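Arylmalonate decarboxylase (Bordetella bronchiseptica, PDB 3IXL) catalyses the enantioselective decarboxylation of 2-aryl-2-methylmalonates to 2-arylpropionates, releasing carbon dioxide. Local coordinates at residues Glu46-Val51 against Cys74-Phe79; Ala84-Leu89 against Met104-Leu109. The protein carries 2 engineered substitutions. All coordinates share one frame; numbering follows the deposited sequence.

Contact 1: Glu46-Val51 against Cys74-Phe79; sequences EGYDAV and CTSLSF. Engineered in segment 74-79: C74 (natural residue Gly). With PAC (2-phenylacetic acid), chain C.
At the carboxylate-binding end of the active site, Y48 of helix 45-51 meets S76 and L77 of helix 75-79. The short segment axes cross at -80°, so the contact is local. Y48 OH lies 2.6 Å from S76 OG, while L77 N and S76 O lie above one face of the phenol ring, nearer its border than its centre. At the base of the ring, L77 CD1 sits 3.5 Å from Y48 CB and also meets V51 CG2, the Y48 and L77 side chains running past each other in opposite directions. S76 OG (chi1 57°), held between its own backbone N and carbonyl carbon, donates to PAC O2 at 2.7 Å. The backbone N of S76 donates to the same oxygen at 2.8 Å, giving O2 two bonds from one residue. T75 likewise grips PAC O1, through N at 3.0 Å and OG1 at 2.8 Å. The engineered C74 occupies the N-cap position; its SG accepts from L77 N at 3.3 Å and comes 3.5 Å from PAC C2. A carboxylate held by amides of a helix N-terminus, which may polarise it, and by neighbouring hydroxyls is characteristic of the dioxyanion hole of arylmalonate decarboxylase.

Contact 2: Ala84-Leu89 against Met104-Leu109; sequences AFNAAL and MSTAVL
N86 of helix 83-97 meets the first turn of helix 104-114 at S105 and T106. M104, whose side chain starts away from helix 83-97, touches 2-phenylacetic acid in the pocket. At S105 the touching atom is CB, 3.9 Å from N86 OD1; the hydroxyl of S105 has its polar partner, S78 of helix 75-79, outside the two segments. T106 supplies the polar link: its OG1 accepts from N86 ND2 at 3.0 Å with an N-H...O angle of 154°, and it lies 17° out of the amide plane. With CG anti to the backbone N (chi1 -179°), the N86 amide reaches to helix 104-114. Its other end, OD1, bonds to T103 OG1, and two bonds on separate amide atoms should restrict the amide's rotation. T103 OG1 also bonds to the N-H of T106, so N86 is linked to both T103 and T106 at the strand-to-helix junction. Further on, A107 and V108 pack on helix 211-222, and L109 packs on F137 and L138 of helix 128-140. Helix 83-97, strand 101-103 and helix 104-114 follow one another in the chain, and an amide bonded on both sides of this junction fits the alternating helices and parallel strands of this alpha/beta fold, of the Asp/Glu racemase clan.

In the fold
The centres of contacts 1 and 2 are 12 Å apart, and helix 75-79 is what joins them. S78 OG and S105 OG, 2.9 Å apart, probably form a hydrogen bond between the two contacts. Close packing adds to it: S78 O is 3.2 Å from N86 CB, and T75 OG1 is 3.1 Å from M104 SD. Contact 1 holds the carboxylate of 2-phenylacetic acid directly, completed by Y126 OH and G189 N. Contact 2 borders the same pocket through M104, whereas the S105 side chain stays about 7 Å from the ligand. M104 thus lines the pocket itself, while S105 packs behind T75 in a second shell.

Contact 1: Glu46-Val51 against Cys74-Phe79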
ATOM      1  N   GLU A  46     -11.709  -7.537 -12.651  1.00 11.92           N
ATOM      2  CA  GLU A  46     -11.419  -8.261 -13.893  1.00 12.57           C
ATOM      3  C   GLU A  46      -9.918  -8.260 -14.178  1.00 11.77           C
ATOM      4  O   GLU A  46      -9.351  -9.284 -14.586  1.00 12.15           O
ATOM      5  CB  GLU A  46     -12.212  -7.679 -15.069  1.00 13.75           C
ATOM      6  CG  GLU A  46     -13.702  -7.485 -14.777  1.00 18.81           C
ATOM      7  CD  GLU A  46     -14.035  -6.076 -14.283  1.00 22.33           C
ATOM      8  OE1 GLU A  46     -14.079  -5.847 -13.046  1.00 21.57           O
ATOM      9  OE2 GLU A  46     -14.253  -5.195 -15.147  1.00 26.56           O
ATOM     10  N   GLY A  47      -9.267  -7.122 -13.941  1.00 10.77           N
ATOM     11  CA  GLY A  47      -7.821  -7.039 -14.092  1.00 10.15           C
ATOM     12  C   GLY A  47      -7.096  -7.918 -13.085  1.00  9.56           C
ATOM     13  O   GLY A  47      -6.168  -8.649 -13.441  1.00  9.96           O
ATOM     14  N   TYR A  48      -7.520  -7.858 -11.825  1.00  8.89           N
ATOM     15  CA  TYR A  48      -6.877  -8.665 -10.787  1.00  8.87           C
ATOM     16  C   TYR A  48      -6.960 -10.151 -11.110  1.00  9.23           C
ATOM     17  O   TYR A  48      -5.979 -10.878 -10.951  1.00  9.37           O
ATOM     18  CB  TYR A  48      -7.489  -8.422  -9.402  1.00  8.65           C
ATOM     19  CG  TYR A  48      -7.650  -6.969  -9.015  1.00  8.41           C
ATOM     20  CD1 TYR A  48      -6.681  -6.015  -9.341  1.00  7.55           C
ATOM     21  CD2 TYR A  48      -8.782  -6.555  -8.317  1.00  8.91           C
ATOM     22  CE1 TYR A  48      -6.860  -4.670  -8.989  1.00  7.78           C
ATOM     23  CE2 TYR A  48      -8.974  -5.230  -7.972  1.00  8.61           C
ATOM     24  CZ  TYR A  48      -8.013  -4.291  -8.316  1.00  8.62           C
ATOM     25  OH  TYR A  48      -8.226  -2.977  -7.967  1.00  9.56           O
ATOM     26  N   ASP A  49      -8.131 -10.596 -11.568  1.00  9.33           N
ATOM     27  CA  ASP A  49      -8.336 -12.013 -11.836  1.00  9.85           C
ATOM     28  C   ASP A  49      -7.333 -12.538 -12.869  1.00  9.86           C
ATOM     29  O   ASP A  49      -6.955 -13.713 -12.822  1.00 10.11           O
ATOM     30  CB  ASP A  49      -9.765 -12.259 -12.316  1.00  9.99           C
ATOM     31  CG  ASP A  49     -10.786 -12.242 -11.187  1.00 11.04           C
ATOM     32  OD1 ASP A  49     -10.418 -12.189  -9.989  1.00 12.62           O
ATOM     33  OD2 ASP A  49     -11.990 -12.295 -11.517  1.00 12.75           O
ATOM     34  N   ALA A  50      -6.895 -11.671 -13.781  1.00 10.24           N
ATOM     35  CA  ALA A  50      -5.981 -12.080 -14.853  1.00 10.49           C
ATOM     36  C   ALA A  50      -4.522 -12.265 -14.417  1.00 10.74           C
ATOM     37  O   ALA A  50      -3.735 -12.882 -15.138  1.00 11.38           O
ATOM     38  CB  ALA A  50      -6.060 -11.122 -16.029  1.00 10.77           C
ATOM     39  N   VAL A  51      -4.153 -11.729 -13.253  1.00  9.77           N
ATOM     40  CA  VAL A  51      -2.764 -11.831 -12.779  1.00  9.94           C
ATOM     41  C   VAL A  51      -2.603 -12.447 -11.392  1.00  9.52           C
ATOM     42  O   VAL A  51      -1.488 -12.823 -11.013  1.00  9.03           O
ATOM     43  CB  VAL A  51      -2.013 -10.465 -12.804  1.00  9.77           C
ATOM     44  CG1 VAL A  51      -1.902  -9.940 -14.225  1.00 10.97           C
ATOM     45  CG2 VAL A  51      -2.666  -9.445 -11.862  1.00 11.00           C
ATOM     46  N   CYS A  74       0.591  -4.237  -3.920  1.00  6.56           N
ATOM     47  CA  CYS A  74      -0.670  -3.757  -4.480  1.00  6.83           C
ATOM     48  C   CYS A  74      -1.746  -3.937  -3.431  1.00  6.54           C
ATOM     49  O   CYS A  74      -1.941  -5.035  -2.910  1.00  6.35           O
ATOM     50  CB  CYS A  74      -1.056  -4.514  -5.748  1.00  7.44           C
ATOM     51  SG  CYS A  74      -2.621  -3.920  -6.462  1.00 10.18           S
ATOM     52  N   THR A  75      -2.423  -2.842  -3.095  1.00  6.28           N
ATOM     53  CA  THR A  75      -3.434  -2.855  -2.046  1.00  6.51           C
ATOM     54  C   THR A  75      -4.648  -3.629  -2.543  1.00  6.68           C
ATOM     55  O   THR A  75      -5.084  -4.603  -1.916  1.00  5.80           O
ATOM     56  CB  THR A  75      -3.860  -1.416  -1.641  1.00  6.74           C
ATOM     57  OG1 THR A  75      -2.799  -0.481  -1.905  1.00  6.37           O
ATOM     58  CG2 THR A  75      -4.243  -1.365  -0.166  1.00  7.23           C
ATOM     59  N   SER A  76      -5.176  -3.213  -3.689  1.00  6.26           N
ATOM     60  CA  SER A  76      -6.432  -3.779  -4.162  1.00  6.68           C
ATOM     61  C   SER A  76      -6.326  -5.241  -4.603  1.00  7.21           C
ATOM     62  O   SER A  76      -7.257  -6.017  -4.395  1.00  7.16           O
ATOM     63  CB  SER A  76      -7.090  -2.877  -5.216  1.00  7.20           C
ATOM     64  OG  SER A  76      -6.225  -2.639  -6.307  1.00  8.04           O
ATOM     65  N   LEU A  77      -5.190  -5.626  -5.173  1.00  7.81           N
ATOM     66  CA  LEU A  77      -4.976  -7.028  -5.533  1.00  8.44           C
ATOM     67  C   LEU A  77      -5.046  -7.903  -4.288  1.00  8.29           C
ATOM     68  O   LEU A  77      -5.454  -9.069  -4.359  1.00  9.09           O
ATOM     69  CB  LEU A  77      -3.611  -7.186  -6.204  1.00  9.49           C
ATOM     70  CG  LEU A  77      -3.194  -8.348  -7.075  1.00 13.36           C
ATOM     71  CD1 LEU A  77      -4.280  -8.774  -8.037  1.00 12.82           C
ATOM     72  CD2 LEU A  77      -2.020  -7.822  -7.856  1.00 14.39           C
ATOM     73  N   SER A  78      -4.648  -7.338  -3.143  1.00  7.63           N
ATOM     74  CA  SER A  78      -4.651  -8.076  -1.886  1.00  7.35           C
ATOM     75  C   SER A  78      -5.921  -7.940  -1.026  1.00  7.16           C
ATOM     76  O   SER A  78      -6.166  -8.810  -0.193  1.00  7.54           O
ATOM     77  CB  SER A  78      -3.373  -7.815  -1.074  1.00  7.95           C
ATOM     78  OG  SER A  78      -3.148  -6.435  -0.822  1.00  6.78           O
ATOM     79  N   PHE A  79      -6.742  -6.910  -1.257  1.00  6.66           N
ATOM     80  CA  PHE A  79      -7.998  -6.770  -0.494  1.00  6.53           C
ATOM     81  C   PHE A  79      -9.287  -7.114  -1.245  1.00  6.49           C
ATOM     82  O   PHE A  79     -10.341  -7.224  -0.604  1.00  6.94           O
ATOM     83  CB  PHE A  79      -8.118  -5.407   0.248  1.00  6.52           C
ATOM     84  CG  PHE A  79      -8.383  -4.195  -0.645  1.00  6.24           C
ATOM     85  CD1 PHE A  79      -9.551  -4.090  -1.417  1.00  6.17           C
ATOM     86  CD2 PHE A  79      -7.483  -3.135  -0.658  1.00  6.05           C
ATOM     87  CE1 PHE A  79      -9.781  -2.975  -2.222  1.00  6.92           C
ATOM     88  CE2 PHE A  79      -7.703  -2.006  -1.444  1.00  6.24           C
ATOM     89  CZ  PHE A  79      -8.853  -1.922  -2.228  1.00  6.58           C
TER
HETATM   90  C1  PAC C5000      -3.399  -0.563  -5.529  1.00  7.51           C
HETATM   91  C2  PAC C5000      -3.179  -0.510  -7.030  1.00 10.86           C
HETATM   92  C1' PAC C5000      -1.809  -0.213  -7.605  1.00 10.30           C
HETATM   93  C2' PAC C5000      -1.797   0.397  -8.864  1.00 11.27           C
HETATM   94  C3' PAC C5000      -0.596   0.707  -9.497  1.00 11.25           C
HETATM   95  C4' PAC C5000       0.609   0.400  -8.871  1.00 10.46           C
HETATM   96  C5' PAC C5000       0.608  -0.208  -7.610  1.00 11.27           C
HETATM   97  C6' PAC C5000      -0.596  -0.526  -6.974  1.00  9.88           C
HETATM   98  O1  PAC C5000      -2.485  -0.319  -4.692  1.00  6.87           O
HETATM   99  O2  PAC C5000      -4.573  -0.865  -5.174  1.00  8.56           O

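Contact 2: Ala84-Leu89 against Met104-Leu109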
ATOM      1  N   ALA A  84      -9.833 -12.772   4.566  1.00  8.36           N
ATOM      2  CA  ALA A  84      -9.357 -14.154   4.575  1.00  8.31           C
ATOM      3  C   ALA A  84      -8.418 -14.415   3.396  1.00  8.08           C
ATOM      4  O   ALA A  84      -7.398 -15.094   3.555  1.00  8.68           O
ATOM      5  CB  ALA A  84     -10.510 -15.148   4.551  1.00  8.88           C
ATOM      6  N   PHE A  85      -8.748 -13.885   2.219  1.00  7.76           N
ATOM      7  CA  PHE A  85      -7.888 -14.123   1.053  1.00  7.44           C
ATOM      8  C   PHE A  85      -6.541 -13.414   1.186  1.00  7.33           C
ATOM      9  O   PHE A  85      -5.514 -13.960   0.806  1.00  7.69           O
ATOM     10  CB  PHE A  85      -8.560 -13.746  -0.270  1.00  7.81           C
ATOM     11  CG  PHE A  85      -7.660 -13.907  -1.466  1.00  7.34           C
ATOM     12  CD1 PHE A  85      -7.355 -15.170  -1.953  1.00  8.99           C
ATOM     13  CD2 PHE A  85      -7.095 -12.794  -2.081  1.00  8.84           C
ATOM     14  CE1 PHE A  85      -6.512 -15.323  -3.043  1.00  9.18           C
ATOM     15  CE2 PHE A  85      -6.255 -12.936  -3.175  1.00  9.37           C
ATOM     16  CZ  PHE A  85      -5.951 -14.208  -3.653  1.00  9.15           C
ATOM     17  N   ASN A  86      -6.541 -12.199   1.721  1.00  6.88           N
ATOM     18  CA  ASN A  86      -5.283 -11.520   2.005  1.00  6.97           C
ATOM     19  C   ASN A  86      -4.380 -12.411   2.857  1.00  7.57           C
ATOM     20  O   ASN A  86      -3.200 -12.606   2.543  1.00  7.50           O
ATOM     21  CB  ASN A  86      -5.543 -10.172   2.686  1.00  6.72           C
ATOM     22  CG  ASN A  86      -4.264  -9.415   2.975  1.00  7.59           C
ATOM     23  OD1 ASN A  86      -3.432  -9.209   2.081  1.00  7.57           O
ATOM     24  ND2 ASN A  86      -4.097  -8.997   4.218  1.00  8.87           N
ATOM     25  N   ALA A  87      -4.950 -12.997   3.905  1.00  7.75           N
ATOM     26  CA  ALA A  87      -4.183 -13.870   4.794  1.00  8.64           C
ATOM     27  C   ALA A  87      -3.740 -15.156   4.082  1.00  9.06           C
ATOM     28  O   ALA A  87      -2.587 -15.573   4.225  1.00  9.70           O
ATOM     29  CB  ALA A  87      -5.004 -14.201   6.040  1.00  8.89           C
ATOM     30  N   ALA A  88      -4.647 -15.768   3.314  1.00  8.54           N
ATOM     31  CA  ALA A  88      -4.354 -17.035   2.637  1.00  8.49           C
ATOM     32  C   ALA A  88      -3.296 -16.869   1.555  1.00  8.44           C
ATOM     33  O   ALA A  88      -2.432 -17.732   1.371  1.00  8.74           O
ATOM     34  CB  ALA A  88      -5.618 -17.642   2.053  1.00  8.87           C
ATOM     35  N   LEU A  89      -3.373 -15.757   0.833  1.00  8.24           N
ATOM     36  CA  LEU A  89      -2.377 -15.451  -0.184  1.00  8.88           C
ATOM     37  C   LEU A  89      -0.999 -15.268   0.449  1.00  8.76           C
ATOM     38  O   LEU A  89      -0.002 -15.766  -0.086  1.00  8.36           O
ATOM     39  CB  LEU A  89      -2.782 -14.204  -0.978  1.00  9.51           C
ATOM     40  CG  LEU A  89      -1.834 -13.805  -2.109  1.00 10.57           C
ATOM     41  CD1 LEU A  89      -1.716 -14.913  -3.143  1.00 11.74           C
ATOM     42  CD2 LEU A  89      -2.320 -12.516  -2.760  1.00 10.58           C
ATOM     43  N   MET A 104       0.547  -5.237   0.592  1.00  4.74           N
ATOM     44  CA  MET A 104       0.264  -3.830   0.809  1.00  5.16           C
ATOM     45  C   MET A 104      -1.012  -3.620   1.639  1.00  5.17           C
ATOM     46  O   MET A 104      -1.122  -2.625   2.354  1.00  4.83           O
ATOM     47  CB  MET A 104       0.202  -3.101  -0.537  1.00  5.07           C
ATOM     48  CG  MET A 104       0.037  -1.590  -0.465  1.00  5.94           C
ATOM     49  SD  MET A 104       0.314  -0.878  -2.099  1.00  6.49           S
ATOM     50  CE  MET A 104       2.098  -0.824  -2.138  1.00  7.04           C
ATOM     51  N   SER A 105      -1.963  -4.549   1.561  1.00  4.95           N
ATOM     52  CA  SER A 105      -3.131  -4.451   2.451  1.00  5.38           C
ATOM     53  C   SER A 105      -2.760  -4.683   3.913  1.00  5.72           C
ATOM     54  O   SER A 105      -3.233  -3.966   4.798  1.00  5.66           O
ATOM     55  CB  SER A 105      -4.232  -5.416   2.030  1.00  5.56           C
ATOM     56  OG  SER A 105      -4.889  -4.940   0.869  1.00  6.69           O
ATOM     57  N   THR A 106      -1.929  -5.689   4.185  1.00  5.38           N
ATOM     58  CA  THR A 106      -1.428  -5.885   5.537  1.00  6.13           C
ATOM     59  C   THR A 106      -0.629  -4.666   5.991  1.00  5.69           C
ATOM     60  O   THR A 106      -0.729  -4.234   7.143  1.00  6.55           O
ATOM     61  CB  THR A 106      -0.572  -7.138   5.593  1.00  6.14           C
ATOM     62  OG1 THR A 106      -1.433  -8.264   5.427  1.00  8.04           O
ATOM     63  CG2 THR A 106       0.204  -7.256   6.906  1.00  7.57           C
ATOM     64  N   ALA A 107       0.148  -4.094   5.068  1.00  5.66           N
ATOM     65  CA  ALA A 107       0.926  -2.898   5.382  1.00  5.89           C
ATOM     66  C   ALA A 107       0.049  -1.753   5.864  1.00  6.22           C
ATOM     67  O   ALA A 107       0.376  -1.091   6.848  1.00  5.89           O
ATOM     68  CB  ALA A 107       1.734  -2.457   4.159  1.00  5.98           C
ATOM     69  N   VAL A 108      -1.061  -1.498   5.177  1.00  6.31           N
ATOM     70  CA  VAL A 108      -1.877  -0.356   5.586  1.00  7.21           C
ATOM     71  C   VAL A 108      -2.632  -0.658   6.878  1.00  6.96           C
ATOM     72  O   VAL A 108      -2.809   0.239   7.708  1.00  6.82           O
ATOM     73  CB  VAL A 108      -2.815   0.192   4.471  1.00  7.48           C
ATOM     74  CG1 VAL A 108      -2.015   0.636   3.245  1.00  8.12           C
ATOM     75  CG2 VAL A 108      -3.853  -0.810   4.083  1.00  9.44           C
ATOM     76  N   LEU A 109      -3.034  -1.913   7.089  1.00  6.77           N
ATOM     77  CA  LEU A 109      -3.640  -2.281   8.381  1.00  7.32           C
ATOM     78  C   LEU A 109      -2.636  -2.056   9.500  1.00  7.43           C
ATOM     79  O   LEU A 109      -2.964  -1.481  10.536  1.00  8.19           O
ATOM     80  CB  LEU A 109      -4.045  -3.750   8.401  1.00  8.00           C
ATOM     81  CG  LEU A 109      -5.195  -4.237   7.537  1.00 10.10           C
ATOM     82  CD1 LEU A 109      -5.308  -5.737   7.709  1.00 10.76           C
ATOM     83  CD2 LEU A 109      -6.493  -3.544   7.950  1.00 10.60           C
TER